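Local structure of iron-containing superoxide dismutase B2 (Trypanosoma brucei, 3ESF) at residues 123-128 with 157-162. The protein probably protects the cell by converting superoxide radicals into hydrogen peroxide and oxygen using an iron ion. The protein carries 1 engineered substitution. Numbering follows the deposited sequence.
Sequences SGWAWL and ILTCDV. Engineered in segment 157-162: T159 (natural residue Ala). With FE (Fe (III) ion), chain E.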
loop_
_atom_site.group_PDB
_atom_site.type_symbol
_atom_site.label_atom_id
_atom_site.label_comp_id
_atom_site.label_asym_id
_atom_site.label_seq_id
_atom_site.Cartn_x
_atom_site.Cartn_y
_atom_site.Cartn_z
ATOM N N SER A 123 -2.853 0.285 -1.516
ATOM C CA SER A 123 -2.408 1.666 -1.668
ATOM C C SER A 123 -3.295 2.388 -2.677
ATOM O O SER A 123 -3.557 1.841 -3.777
ATOM C CB SER A 123 -0.925 1.731 -2.131
ATOM O OG SER A 123 -0.057 0.985 -1.270
ATOM N N GLY A 124 -3.774 3.573 -2.303
ATOM C CA GLY A 124 -4.557 4.426 -3.232
ATOM C C GLY A 124 -4.992 5.796 -2.722
ATOM O O GLY A 124 -4.418 6.340 -1.790
ATOM N N TRP A 125 -6.035 6.344 -3.357
ATOM C CA TRP A 125 -6.415 7.748 -3.234
ATOM C C TRP A 125 -7.937 7.838 -3.324
ATOM O O TRP A 125 -8.532 7.202 -4.200
ATOM C CB TRP A 125 -5.838 8.577 -4.394
ATOM C CG TRP A 125 -4.360 8.570 -4.473
ATOM C CD1 TRP A 125 -3.570 7.616 -5.068
ATOM C CD2 TRP A 125 -3.486 9.551 -3.939
ATOM N NE1 TRP A 125 -2.255 7.936 -4.909
ATOM C CE2 TRP A 125 -2.165 9.122 -4.220
ATOM C CE3 TRP A 125 -3.680 10.753 -3.241
ATOM C CZ2 TRP A 125 -1.045 9.854 -3.840
ATOM C CZ3 TRP A 125 -2.540 11.474 -2.831
ATOM C CH2 TRP A 125 -1.251 11.009 -3.136
ATOM N N ALA A 126 -8.549 8.628 -2.443
ATOM C CA ALA A 126 -9.982 8.935 -2.553
ATOM C C ALA A 126 -10.113 10.332 -3.088
ATOM O O ALA A 126 -9.425 11.254 -2.612
ATOM C CB ALA A 126 -10.699 8.783 -1.230
ATOM N N TRP A 127 -10.972 10.496 -4.095
ATOM C CA TRP A 127 -11.134 11.786 -4.738
ATOM C C TRP A 127 -12.579 12.268 -4.704
ATOM O O TRP A 127 -13.521 11.475 -4.725
ATOM C CB TRP A 127 -10.741 11.737 -6.220
ATOM C CG TRP A 127 -9.341 11.300 -6.529
ATOM C CD1 TRP A 127 -8.891 9.994 -6.639
ATOM C CD2 TRP A 127 -8.211 12.133 -6.808
ATOM N NE1 TRP A 127 -7.586 9.984 -6.968
ATOM C CE2 TRP A 127 -7.120 11.268 -7.064
ATOM C CE3 TRP A 127 -8.018 13.523 -6.908
ATOM C CZ2 TRP A 127 -5.852 11.738 -7.382
ATOM C CZ3 TRP A 127 -6.742 14.005 -7.211
ATOM C CH2 TRP A 127 -5.671 13.117 -7.448
ATOM N N LEU A 128 -12.726 13.589 -4.688
ATOM C CA LEU A 128 -13.919 14.227 -5.203
ATOM C C LEU A 128 -13.502 14.731 -6.590
ATOM O O LEU A 128 -12.469 15.381 -6.717
ATOM C CB LEU A 128 -14.376 15.379 -4.270
ATOM C CG LEU A 128 -15.573 16.269 -4.683
ATOM C CD1 LEU A 128 -16.833 15.450 -4.996
ATOM C CD2 LEU A 128 -15.880 17.294 -3.588
ATOM N N ILE A 157 -11.085 17.746 -7.629
ATOM C CA ILE A 157 -11.539 18.822 -6.754
ATOM C C ILE A 157 -10.795 18.676 -5.425
ATOM O O ILE A 157 -10.221 19.627 -4.921
ATOM C CB ILE A 157 -13.091 18.755 -6.527
ATOM C CG1 ILE A 157 -13.882 18.889 -7.849
ATOM C CG2 ILE A 157 -13.539 19.740 -5.438
ATOM C CD1 ILE A 157 -13.545 20.135 -8.725
ATOM N N LEU A 158 -10.811 17.470 -4.865
ATOM C CA LEU A 158 -10.123 17.178 -3.601
ATOM C C LEU A 158 -9.539 15.779 -3.630
ATOM O O LEU A 158 -10.061 14.910 -4.317
ATOM C CB LEU A 158 -11.091 17.249 -2.406
ATOM C CG LEU A 158 -11.621 18.531 -1.766
ATOM C CD1 LEU A 158 -12.773 18.189 -0.868
ATOM C CD2 LEU A 158 -10.546 19.323 -1.001
ATOM N N THR A 159 -8.473 15.551 -2.868
ATOM C CA THR A 159 -8.005 14.174 -2.648
ATOM C C THR A 159 -7.521 13.928 -1.214
ATOM O O THR A 159 -7.002 14.834 -0.547
ATOM C CB THR A 159 -6.917 13.726 -3.708
ATOM O OG1 THR A 159 -6.817 12.287 -3.751
ATOM C CG2 THR A 159 -5.565 14.344 -3.411
ATOM N N CYS A 160 -7.737 12.705 -0.752
ATOM C CA CYS A 160 -7.114 12.197 0.465
ATOM C C CYS A 160 -6.240 10.962 0.136
ATOM O O CYS A 160 -6.757 9.951 -0.384
ATOM C CB CYS A 160 -8.205 11.830 1.484
ATOM S SG CYS A 160 -7.571 11.110 3.015
ATOM N N ASP A 161 -4.934 11.065 0.423
ATOM C CA ASP A 161 -3.969 9.966 0.281
ATOM C C ASP A 161 -4.309 8.909 1.301
ATOM O O ASP A 161 -4.419 9.231 2.486
ATOM C CB ASP A 161 -2.519 10.496 0.556
ATOM C CG ASP A 161 -1.430 9.537 0.134
ATOM O OD1 ASP A 161 -1.733 8.454 -0.391
ATOM O OD2 ASP A 161 -0.213 9.887 0.270
ATOM N N VAL A 162 -4.496 7.660 0.860
ATOM C CA VAL A 162 -4.722 6.538 1.818
ATOM C C VAL A 162 -3.680 5.409 1.703
ATOM O O VAL A 162 -3.875 4.307 2.225
ATOM C CB VAL A 162 -6.171 5.993 1.795
ATOM C CG1 VAL A 162 -7.152 7.086 2.123
ATOM C CG2 VAL A 162 -6.512 5.300 0.432
HETATM FE FE FE E . 1.694 9.590 -0.102
HETATM O O HOH W 1 0.962 8.234 -1.585
#
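The first torsions of W125 and D161 bring the two groups together: the indole CG lies anti to its own carbonyl carbon (chi1 -61°), while CG of D161 lies anti to its backbone N (chi1 -167°). The carboxylate stacks over one face of the indole, the two planes only 6° apart. D161 OD1 sits toward the rim of the ring, and CB comes 3.5 Å from W125 CZ3. D161 OD2 binds the iron at 2.0 Å. OD1 accepts a hydrogen bond from W163 N and a weak one from the iron-bound water.

T159, an engineered residue (Ala in the natural sequence), lies between the two indoles. Its CB makes a CH-pi contact over the six-membered ring of W127. Its OG1 also sits over that face while meeting the edge of W125, 3.5 Å from CE3. OG1 donates to A126 O at 3.0 Å, from above the carbonyl plane. C160 N reaches the same oxygen within that plane, at 2.9 Å. W127 NE1 is hydrogen-bonded to T142 OG1 on strand 137-143.

At the far end I157 and L158 both face L128, a classic beta bulge, and I157 N (2.9 Å) and L158 N (3.2 Å) both donate to L128 O. On the face of A126 and C160, helix 106-119 packs through F113. The contact pairs strands 124-131 and 154-161 of the three-stranded antiparallel sheet in the C-terminal domain of iron/manganese superoxide dismutases; strand 154-161 supplies D161 to the iron site, which H28, H76 and H165 complete.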